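Local structure of mannan endo-1,6-alpha-mannosidase (Chaetomium thermophilum, 6RY0) at residues A[300-310]-A[369-377]; A[313-324]-A[383-394]. The protein probably hydrolyses or transfers alpha-1,6-linked mannan chains as a calcium-binding family 76 glycosidase thought to help attach GPI-anchored glycoproteins to the fungal cell wall. All coordinates share one frame; numbering follows the deposited sequence. Where two conformers were deposited one is given.

Interaction 1. Residues A[300-310]-A[369-377]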
loop_
_atom_site.group_PDB
_atom_site.type_symbol
_atom_site.label_atom_id
_atom_site.label_comp_id
_atom_site.label_asym_id
_atom_site.label_seq_id
_atom_site.Cartn_x
_atom_site.Cartn_y
_atom_site.Cartn_z
ATOM N N LYS A 300 1.154 -8.263 18.645
ATOM C CA LYS A 300 0.717 -9.009 19.814
ATOM C C LYS A 300 1.634 -10.201 19.957
ATOM O O LYS A 300 1.680 -11.074 19.100
ATOM C CB LYS A 300 -0.721 -9.439 19.614
ATOM C CG LYS A 300 -1.581 -8.190 19.643
ATOM C CD LYS A 300 -3.040 -8.386 19.792
ATOM C CE LYS A 300 -3.784 -7.103 19.681
ATOM N NZ LYS A 300 -3.517 -6.207 20.847
ATOM N N ASP A 301 2.413 -10.206 21.034
ATOM C CA ASP A 301 3.447 -11.212 21.187
ATOM C C ASP A 301 4.277 -11.354 19.910
ATOM O O ASP A 301 4.572 -12.471 19.483
ATOM C CB ASP A 301 2.842 -12.578 21.607
ATOM C CG ASP A 301 1.848 -12.481 22.828
ATOM O OD1 ASP A 301 2.140 -11.749 23.790
ATOM O OD2 ASP A 301 0.780 -13.151 22.865
ATOM N N GLY A 302 4.616 -10.225 19.288
ATOM C CA GLY A 302 5.490 -10.253 18.151
ATOM C C GLY A 302 4.818 -10.525 16.805
ATOM O O GLY A 302 5.539 -10.700 15.831
ATOM N N VAL A 303 3.489 -10.516 16.728
ATOM C CA VAL A 303 2.800 -10.872 15.504
ATOM C C VAL A 303 1.818 -9.777 15.137
ATOM O O VAL A 303 1.020 -9.332 15.979
ATOM C CB VAL A 303 2.070 -12.209 15.670
ATOM C CG1 VAL A 303 1.440 -12.609 14.334
ATOM C CG2 VAL A 303 3.044 -13.292 16.172
ATOM N N VAL A 304 1.829 -9.349 13.879
ATOM C CA VAL A 304 0.882 -8.330 13.443
ATOM C C VAL A 304 -0.558 -8.864 13.551
ATOM O O VAL A 304 -0.835 -10.029 13.241
ATOM C CB VAL A 304 1.204 -7.888 12.011
ATOM C CG1 VAL A 304 1.018 -9.027 11.049
ATOM C CG2 VAL A 304 0.406 -6.658 11.625
ATOM N N PHE A 305 -1.475 -7.996 13.947
ATOM C CA PHE A 305 -2.830 -8.381 14.283
ATOM C C PHE A 305 -3.762 -7.254 13.843
ATOM O O PHE A 305 -3.564 -6.092 14.253
ATOM C CB PHE A 305 -2.931 -8.647 15.790
ATOM C CG PHE A 305 -4.207 -9.259 16.216
ATOM C CD1 PHE A 305 -5.285 -8.496 16.518
ATOM C CD2 PHE A 305 -4.324 -10.642 16.314
ATOM C CE1 PHE A 305 -6.475 -9.117 16.942
ATOM C CE2 PHE A 305 -5.468 -11.242 16.751
ATOM C CZ PHE A 305 -6.537 -10.494 17.034
ATOM N N GLU A 306 -4.782 -7.583 13.074
ATOM C CA GLU A 306 -5.678 -6.563 12.519
ATOM C C GLU A 306 -6.772 -6.246 13.532
ATOM O O GLU A 306 -7.867 -6.818 13.495
ATOM C CB GLU A 306 -6.238 -7.000 11.166
ATOM C CG GLU A 306 -6.809 -5.848 10.368
ATOM C CD GLU A 306 -5.771 -4.762 10.136
ATOM O OE1 GLU A 306 -4.697 -5.123 9.597
ATOM O OE2 GLU A 306 -6.013 -3.605 10.514
ATOM N N ILE A 307 -6.454 -5.345 14.469
ATOM C CA ILE A 307 -7.280 -5.174 15.668
ATOM C C ILE A 307 -8.776 -4.945 15.397
ATOM O O ILE A 307 -9.543 -5.421 16.209
ATOM C CB ILE A 307 -6.644 -4.318 16.799
ATOM C CG1 ILE A 307 -6.329 -2.965 16.258
ATOM C CG2 ILE A 307 -5.394 -4.975 17.410
ATOM C CD1 ILE A 307 -5.465 -2.063 17.156
ATOM N N PRO A 308 -9.211 -4.233 14.331
ATOM C CA PRO A 308 -10.659 -4.040 14.227
ATOM C C PRO A 308 -11.454 -5.264 13.856
ATOM O O PRO A 308 -12.672 -5.216 14.005
ATOM C CB PRO A 308 -10.802 -2.973 13.133
ATOM C CG PRO A 308 -9.457 -2.274 13.117
ATOM C CD PRO A 308 -8.496 -3.404 13.343
ATOM N N CYS A 309 -10.830 -6.319 13.350
ATOM C CA CYS A 309 -11.591 -7.454 12.837
ATOM C C CYS A 309 -11.063 -8.818 13.176
ATOM O O CYS A 309 -11.841 -9.753 13.169
ATOM C CB CYS A 309 -11.809 -7.303 11.327
ATOM S SG CYS A 309 -10.314 -7.413 10.313
ATOM N N GLU A 310 -9.783 -8.984 13.470
ATOM C CA GLU A 310 -9.183 -10.310 13.549
ATOM C C GLU A 310 -9.554 -11.076 14.819
ATOM O O GLU A 310 -9.323 -12.274 14.900
ATOM C CB GLU A 310 -7.664 -10.180 13.402
ATOM C CG GLU A 310 -6.938 -11.496 13.305
ATOM C CD GLU A 310 -5.463 -11.397 12.932
ATOM O OE1 GLU A 310 -5.002 -10.361 12.407
ATOM O OE2 GLU A 310 -4.762 -12.416 13.142
ATOM N N CYS A 369 -2.204 -20.709 2.791
ATOM C CA CYS A 369 -2.071 -19.682 3.821
ATOM C C CYS A 369 -3.415 -19.093 4.225
ATOM O O CYS A 369 -4.213 -18.674 3.398
ATOM C CB CYS A 369 -1.179 -18.549 3.320
ATOM S SG CYS A 369 0.569 -18.975 3.062
ATOM N N GLY A 370 -3.585 -18.989 5.542
ATOM C CA GLY A 370 -4.672 -18.221 6.118
ATOM C C GLY A 370 -4.181 -16.897 6.678
ATOM O O GLY A 370 -3.073 -16.433 6.394
ATOM N N PHE A 371 -5.066 -16.281 7.456
ATOM C CA PHE A 371 -4.932 -14.917 7.930
ATOM C C PHE A 371 -4.571 -14.810 9.393
ATOM O O PHE A 371 -4.026 -13.782 9.826
ATOM C CB PHE A 371 -6.264 -14.198 7.751
ATOM C CG PHE A 371 -6.237 -12.738 8.132
ATOM C CD1 PHE A 371 -5.477 -11.833 7.403
ATOM C CD2 PHE A 371 -6.984 -12.269 9.200
ATOM C CE1 PHE A 371 -5.476 -10.499 7.725
ATOM C CE2 PHE A 371 -6.987 -10.925 9.508
ATOM C CZ PHE A 371 -6.215 -10.048 8.783
ATOM N N TYR A 372 -4.927 -15.810 10.191
ATOM C CA TYR A 372 -4.952 -15.663 11.653
ATOM C C TYR A 372 -3.615 -16.102 12.214
ATOM O O TYR A 372 -3.473 -17.129 12.914
ATOM C CB TYR A 372 -6.172 -16.433 12.229
ATOM C CG TYR A 372 -7.486 -15.841 11.718
ATOM C CD1 TYR A 372 -8.004 -16.235 10.503
ATOM C CD2 TYR A 372 -8.166 -14.868 12.426
ATOM C CE1 TYR A 372 -9.158 -15.688 9.991
ATOM C CE2 TYR A 372 -9.329 -14.303 11.930
ATOM C CZ TYR A 372 -9.818 -14.708 10.707
ATOM O OH TYR A 372 -10.971 -14.140 10.236
ATOM N N TRP A 373 -2.591 -15.308 11.902
ATOM C CA TRP A 373 -1.224 -15.690 12.216
ATOM C C TRP A 373 -0.999 -15.806 13.724
ATOM O O TRP A 373 -0.406 -16.771 14.204
ATOM C CB TRP A 373 -0.231 -14.705 11.600
ATOM C CG TRP A 373 -0.357 -14.482 10.127
ATOM C CD1 TRP A 373 -1.139 -15.151 9.225
ATOM C CD2 TRP A 373 0.335 -13.476 9.388
ATOM N NE1 TRP A 373 -0.975 -14.615 7.964
ATOM C CE2 TRP A 373 -0.081 -13.580 8.037
ATOM C CE3 TRP A 373 1.284 -12.513 9.728
ATOM C CZ2 TRP A 373 0.416 -12.756 7.031
ATOM C CZ3 TRP A 373 1.776 -11.684 8.728
ATOM C CH2 TRP A 373 1.334 -11.822 7.391
ATOM N N LYS A 374 -1.462 -14.810 14.461
ATOM C CA LYS A 374 -1.267 -14.829 15.907
ATOM C C LYS A 374 -1.853 -16.094 16.537
ATOM O O LYS A 374 -1.267 -16.638 17.468
ATOM C CB LYS A 374 -1.863 -13.584 16.529
ATOM C CG LYS A 374 -1.761 -13.536 18.083
ATOM C CD LYS A 374 -0.315 -13.560 18.666
ATOM C CE LYS A 374 -0.292 -13.534 20.193
ATOM N NZ LYS A 374 -0.604 -14.790 20.911
ATOM N N SER A 375 -2.985 -16.555 16.029
ATOM C CA SER A 375 -3.654 -17.736 16.589
ATOM C C SER A 375 -2.837 -18.987 16.496
ATOM O O SER A 375 -3.088 -19.951 17.213
ATOM C CB SER A 375 -4.979 -18.016 15.866
ATOM O OG SER A 375 -4.830 -18.708 14.625
ATOM N N GLY A 376 -1.904 -19.040 15.566
ATOM C CA GLY A 376 -1.065 -20.211 15.404
ATOM C C GLY A 376 -1.638 -21.352 14.594
ATOM O O GLY A 376 -0.982 -22.392 14.482
ATOM N N LYS A 377 -2.824 -21.171 14.032
ATOM C CA LYS A 377 -3.521 -22.255 13.336
ATOM C C LYS A 377 -4.019 -21.766 11.990
ATOM O O LYS A 377 -4.450 -20.630 11.855
ATOM C CB LYS A 377 -4.723 -22.731 14.167
ATOM C CG LYS A 377 -4.361 -23.122 15.580
ATOM C CD LYS A 377 -5.563 -23.548 16.403
ATOM C CE LYS A 377 -5.188 -23.878 17.847
ATOM N NZ LYS A 377 -6.341 -24.389 18.624
HETATM O O HOH W 1 -2.146 -12.391 12.995
HETATM O O HOH W 2 -12.311 -11.839 10.833
HETATM O O HOH W 3 -4.874 -14.620 14.804
#
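CG of E310 sits trans to the backbone nitrogen (chi1 -173°), and the extended chain carries the carboxylate out to F371 and Y372. K374 starts the same way (chi1 177°) but bends at chi2 and chi4, which curls its amine back to D301. The contact joins a tight beta-hairpin, with a type I' turn from K300 to V303, to the loop that precedes helix 389-401. Family 76 enzymes have an (alpha/alpha)6 barrel, and both pieces here are connections between its helices.

E310 is the polar centre. CG of E310 lies 3.7 Å from CD2 of Y372, with the carboxylate plane turned 87° from that ring. E310 OE1 lies 3.6 Å from CE2 of F371. OE1 also accepts from the backbone N of E306 and forms a salt bridge with K324. K324 makes cation-pi contacts with F371 and W373 as well. E310 OE2 is gripped by two waters. One is also bonded to V304 O and K374 N, and the other accepts from S375 N. Through these waters the carboxylate ties the hairpin's trailing chain to the type I turn from W373 to G376.

CG1 of V304 lies 3.6 Å from CZ3 of W373. CG1 of V303 touches CB of W373 at 3.8 Å. The indole is tethered by its NE1, which donates to G370 O in the ring plane. K374 packs its CB at the edge of the F305 ring, 3.8 Å from CD2 of F305. CD of K374 then passes the V303 side chain, 4.1 Å from CB of V303. The chain finishes at the hairpin turn, where K374 NZ meets D301 OD2 at 2.9 Å in a salt bridge whose hydrogen bond is weak.

Interaction 2. Residues A[313-324]-A[383-394]. With CA (calcium ion), chain C.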
loop_
_atom_site.group_PDB
_atom_site.type_symbol
_atom_site.label_atom_id
_atom_site.label_comp_id
_atom_site.label_asym_id
_atom_site.label_seq_id
_atom_site.Cartn_x
_atom_site.Cartn_y
_atom_site.Cartn_z
ATOM N N GLN A 313 -13.259 -14.891 13.834
ATOM C CA GLN A 313 -13.366 -15.215 12.427
ATOM C C GLN A 313 -14.636 -14.666 11.832
ATOM O O GLN A 313 -15.661 -14.591 12.504
ATOM C CB GLN A 313 -13.372 -16.719 12.244
ATOM C CG GLN A 313 -12.061 -17.329 12.662
ATOM C CD GLN A 313 -12.077 -18.846 12.649
ATOM O OE1 GLN A 313 -12.945 -19.485 12.037
ATOM N NE2 GLN A 313 -11.083 -19.424 13.279
ATOM N N GLY A 314 -14.582 -14.359 10.539
ATOM C CA GLY A 314 -15.765 -13.962 9.813
ATOM C C GLY A 314 -16.081 -12.479 9.836
ATOM O O GLY A 314 -17.228 -12.092 9.538
ATOM N N ALA A 315 -15.138 -11.651 10.270
ATOM C CA ALA A 315 -15.354 -10.209 10.324
ATOM C C ALA A 315 -14.499 -9.422 9.322
ATOM O O ALA A 315 -14.930 -8.392 8.836
ATOM C CB ALA A 315 -15.090 -9.688 11.723
ATOM N N CYS A 316 -13.284 -9.856 9.052
ATOM C CA CYS A 316 -12.431 -9.066 8.158
ATOM C C CYS A 316 -12.913 -9.115 6.712
ATOM O O CYS A 316 -13.192 -10.195 6.199
ATOM C CB CYS A 316 -10.994 -9.549 8.255
ATOM S SG CYS A 316 -10.183 -9.377 9.901
ATOM N N THR A 317 -12.964 -7.962 6.040
ATOM C CA THR A 317 -13.344 -7.920 4.641
ATOM C C THR A 317 -12.149 -8.240 3.753
ATOM O O THR A 317 -11.002 -8.252 4.203
ATOM C CB THR A 317 -13.833 -6.528 4.257
ATOM O OG1 THR A 317 -12.719 -5.644 4.348
ATOM C CG2 THR A 317 -14.982 -6.018 5.151
ATOM N N ALA A 318 -12.413 -8.457 2.463
ATOM C CA ALA A 318 -11.344 -8.736 1.516
ATOM C C ALA A 318 -10.244 -7.680 1.615
ATOM O O ALA A 318 -9.056 -8.002 1.594
ATOM C CB ALA A 318 -11.885 -8.805 0.106
ATOM N N ASP A 319 -10.627 -6.411 1.698
ATOM C CA ASP A 319 -9.626 -5.371 1.758
ATOM C C ASP A 319 -8.729 -5.561 3.013
ATOM O O ASP A 319 -7.503 -5.471 2.964
ATOM C CB ASP A 319 -10.254 -3.975 1.847
ATOM C CG ASP A 319 -10.940 -3.505 0.586
ATOM O OD1 ASP A 319 -10.937 -4.158 -0.478
ATOM O OD2 ASP A 319 -11.412 -2.363 0.672
ATOM N N MET A 320 -9.364 -5.806 4.155
ATOM C CA MET A 320 -8.649 -5.888 5.426
ATOM C C MET A 320 -7.641 -7.036 5.492
ATOM O O MET A 320 -6.633 -6.940 6.192
ATOM C CB MET A 320 -9.646 -6.021 6.591
ATOM C CG MET A 320 -10.544 -4.812 6.741
ATOM S SD MET A 320 -11.877 -5.149 7.916
ATOM C CE MET A 320 -12.964 -3.780 7.512
ATOM N N LEU A 321 -7.890 -8.102 4.736
ATOM C CA LEU A 321 -6.989 -9.251 4.705
ATOM C C LEU A 321 -5.630 -8.932 4.101
ATOM O O LEU A 321 -4.674 -9.687 4.282
ATOM C CB LEU A 321 -7.685 -10.398 3.973
ATOM C CG LEU A 321 -8.985 -10.897 4.610
ATOM C CD1 LEU A 321 -9.745 -11.760 3.644
ATOM C CD2 LEU A 321 -8.733 -11.627 5.917
ATOM N N THR A 322 -5.547 -7.815 3.374
ATOM C CA THR A 322 -4.302 -7.405 2.730
ATOM C C THR A 322 -3.436 -6.506 3.607
ATOM O O THR A 322 -2.266 -6.291 3.302
ATOM C CB THR A 322 -4.554 -6.656 1.423
ATOM O OG1 THR A 322 -5.077 -5.351 1.687
ATOM C CG2 THR A 322 -5.480 -7.414 0.508
ATOM N N PHE A 323 -3.995 -5.938 4.672
ATOM C CA PHE A 323 -3.293 -4.815 5.316
ATOM C C PHE A 323 -1.981 -5.238 5.938
ATOM O O PHE A 323 -0.981 -4.519 5.853
ATOM C CB PHE A 323 -4.170 -4.110 6.348
ATOM C CG PHE A 323 -5.419 -3.447 5.832
ATOM C CD1 PHE A 323 -5.638 -3.183 4.466
ATOM C CD2 PHE A 323 -6.403 -3.045 6.734
ATOM C CE1 PHE A 323 -6.800 -2.561 4.037
ATOM C CE2 PHE A 323 -7.545 -2.414 6.301
ATOM C CZ PHE A 323 -7.752 -2.180 4.957
ATOM N N LYS A 324 -1.962 -6.400 6.604
ATOM C CA LYS A 324 -0.759 -6.788 7.331
ATOM C C LYS A 324 0.420 -7.026 6.371
ATOM O O LYS A 324 1.575 -6.861 6.766
ATOM C CB LYS A 324 -1.030 -7.953 8.289
ATOM C CG LYS A 324 -1.564 -9.205 7.621
ATOM C CD LYS A 324 -1.814 -10.336 8.622
ATOM C CE LYS A 324 -2.750 -9.956 9.742
ATOM N NZ LYS A 324 -3.239 -11.143 10.502
ATOM N N VAL A 383 -13.834 -18.788 5.581
ATOM C CA VAL A 383 -14.522 -18.218 6.723
ATOM C C VAL A 383 -14.721 -16.728 6.541
ATOM O O VAL A 383 -15.670 -16.152 7.107
ATOM C CB VAL A 383 -13.819 -18.504 8.093
ATOM C CG1 VAL A 383 -13.660 -19.996 8.279
ATOM C CG2 VAL A 383 -12.528 -17.700 8.292
ATOM N N ASP A 384 -13.830 -16.095 5.774
ATOM C CA ASP A 384 -13.951 -14.675 5.475
ATOM C C ASP A 384 -14.437 -14.427 4.052
ATOM O O ASP A 384 -14.342 -13.326 3.536
ATOM C CB ASP A 384 -12.658 -13.951 5.802
ATOM C CG ASP A 384 -12.370 -13.953 7.290
ATOM O OD1 ASP A 384 -13.274 -13.649 8.087
ATOM O OD2 ASP A 384 -11.231 -14.284 7.681
ATOM N N HIS A 385 -15.007 -15.463 3.435
ATOM C CA HIS A 385 -15.802 -15.317 2.216
ATOM C C HIS A 385 -15.004 -14.883 1.004
ATOM O O HIS A 385 -15.555 -14.243 0.106
ATOM C CB HIS A 385 -16.983 -14.355 2.439
ATOM C CG HIS A 385 -17.685 -14.591 3.720
ATOM N ND1 HIS A 385 -18.520 -15.668 3.903
ATOM C CD2 HIS A 385 -17.608 -13.963 4.916
ATOM C CE1 HIS A 385 -18.972 -15.671 5.147
ATOM N NE2 HIS A 385 -18.432 -14.645 5.784
ATOM N N THR A 386 -13.736 -15.275 0.935
ATOM C CA THR A 386 -12.950 -15.093 -0.272
ATOM C C THR A 386 -12.168 -16.354 -0.561
ATOM O O THR A 386 -12.022 -17.237 0.294
ATOM C CB THR A 386 -11.956 -13.889 -0.224
ATOM O OG1 THR A 386 -10.715 -14.300 0.348
ATOM C CG2 THR A 386 -12.518 -12.688 0.472
ATOM N N SER A 387 -11.591 -16.391 -1.759
ATOM C CA SER A 387 -10.730 -17.478 -2.160
ATOM C C SER A 387 -9.375 -17.485 -1.478
ATOM O O SER A 387 -8.691 -18.493 -1.549
ATOM C CB SER A 387 -10.551 -17.493 -3.664
ATOM O OG SER A 387 -9.943 -16.271 -4.059
ATOM N N GLY A 388 -8.989 -16.368 -0.838
ATOM C CA GLY A 388 -7.756 -16.308 -0.078
ATOM C C GLY A 388 -6.597 -15.555 -0.704
ATOM O O GLY A 388 -5.461 -15.709 -0.246
ATOM N N ALA A 389 -6.856 -14.725 -1.713
ATOM C CA ALA A 389 -5.755 -14.016 -2.363
ATOM C C ALA A 389 -5.095 -12.999 -1.456
ATOM O O ALA A 389 -3.877 -12.814 -1.540
ATOM C CB ALA A 389 -6.260 -13.315 -3.628
ATOM N N GLY A 390 -5.847 -12.331 -0.595
ATOM C CA GLY A 390 -5.227 -11.338 0.263
ATOM C C GLY A 390 -4.318 -11.952 1.298
ATOM O O GLY A 390 -3.243 -11.408 1.593
ATOM N N GLU A 391 -4.727 -13.101 1.839
ATOM C CA GLU A 391 -3.901 -13.836 2.777
ATOM C C GLU A 391 -2.597 -14.268 2.117
ATOM O O GLU A 391 -1.512 -14.157 2.693
ATOM C CB GLU A 391 -4.667 -15.068 3.300
ATOM C CG GLU A 391 -5.923 -14.758 4.119
ATOM C CD GLU A 391 -7.203 -14.615 3.335
ATOM O OE1 GLU A 391 -7.186 -14.167 2.163
ATOM O OE2 GLU A 391 -8.253 -14.921 3.948
ATOM N N ALA A 392 -2.706 -14.784 0.896
ATOM C CA ALA A 392 -1.536 -15.199 0.134
ATOM C C ALA A 392 -0.618 -14.020 -0.138
ATOM O O ALA A 392 0.610 -14.120 -0.043
ATOM C CB ALA A 392 -1.979 -15.868 -1.149
ATOM N N MET A 393 -1.208 -12.876 -0.486
ATOM C CA MET A 393 -0.426 -11.670 -0.765
ATOM C C MET A 393 0.317 -11.210 0.495
ATOM O O MET A 393 1.480 -10.799 0.435
ATOM C CB MET A 393 -1.365 -10.566 -1.263
ATOM C CG MET A 393 -0.630 -9.369 -1.893
ATOM S SD MET A 393 -1.667 -7.941 -2.269
ATOM C CE MET A 393 -2.945 -8.712 -3.235
ATOM N N SER A 394 -0.379 -11.269 1.634
ATOM C CA SER A 394 0.210 -10.833 2.879
ATOM C C SER A 394 1.363 -11.710 3.325
ATOM O O SER A 394 2.368 -11.178 3.819
ATOM C CB SER A 394 -0.859 -10.702 3.967
ATOM O OG SER A 394 -1.700 -9.603 3.678
HETATM CA CA CA C . -16.928 -13.886 -1.902
HETATM O O HOH W 4 -18.950 -13.848 8.391
HETATM O O HOH W 5 -15.167 -11.948 6.978
HETATM O O HOH W 6 -0.829 -7.697 1.404
HETATM O O HOH W 7 -17.518 -11.903 -3.079
HETATM O O HOH W 8 -17.406 -14.557 -4.237
HETATM O O HOH W 9 -16.650 -16.113 -2.145
HETATM O O HOH W 10 -16.895 -12.045 -0.939
#
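L321 puts its two methyl groups among acidic oxygens. CD1 of L321 lies 3.5 Å from OE2 of E391, whose chain bends at chi2 (89°) to bring the carboxylate there. CD2 of L321 lies 4.1 Å from OD2 of D384. OD2 of D384 probably accepts from the hydroxyl of Y372. OD1 of D384 takes a weak bond from G314 N (2.9 Å) and a water that also donates to C316 O. With an alanine at L321, both methyl groups would go, which is likely to leave a gap between the E391 and D384 carboxylates and beside F371.

The contact brings together the starts of helices 323-337 and 389-401, two helices of the (alpha/alpha)6 barrel. G390 lets them come close. CG2 of T322 lies 3.9 Å from CA of G390, where even a CB would be tight against T322 and L321. One turn on, S394 OG lies 3.0 Å from L321 O.

In the loop ahead of helix 389-401, T386 OG1 accepts from G388 N in an ST turn, and G388 is the N-cap. T386 CG2 packs on CB of A318. The backbone O of H385 binds the calcium ion at 2.5 Å, together with D73 and four waters.

Both contacts are largely buried. Interaction 2 lies nearer the centre of the chain, while interaction 1 lies farther out and ends in an exposed salt bridge. Interaction 1 joins connecting loops through a water-bridged carboxylate and aromatic rings. Interaction 2 joins two helix starts by close backbone packing and an aliphatic side chain among acids, with calcium at its margin. Their segments alternate along the chain, and they are joined directly. The C309-C316 disulfide links 300-310 to 313-324. The Y372 and D384 pair links 369-377 to 383-394. K324 of 313-324 reaches into interaction 1.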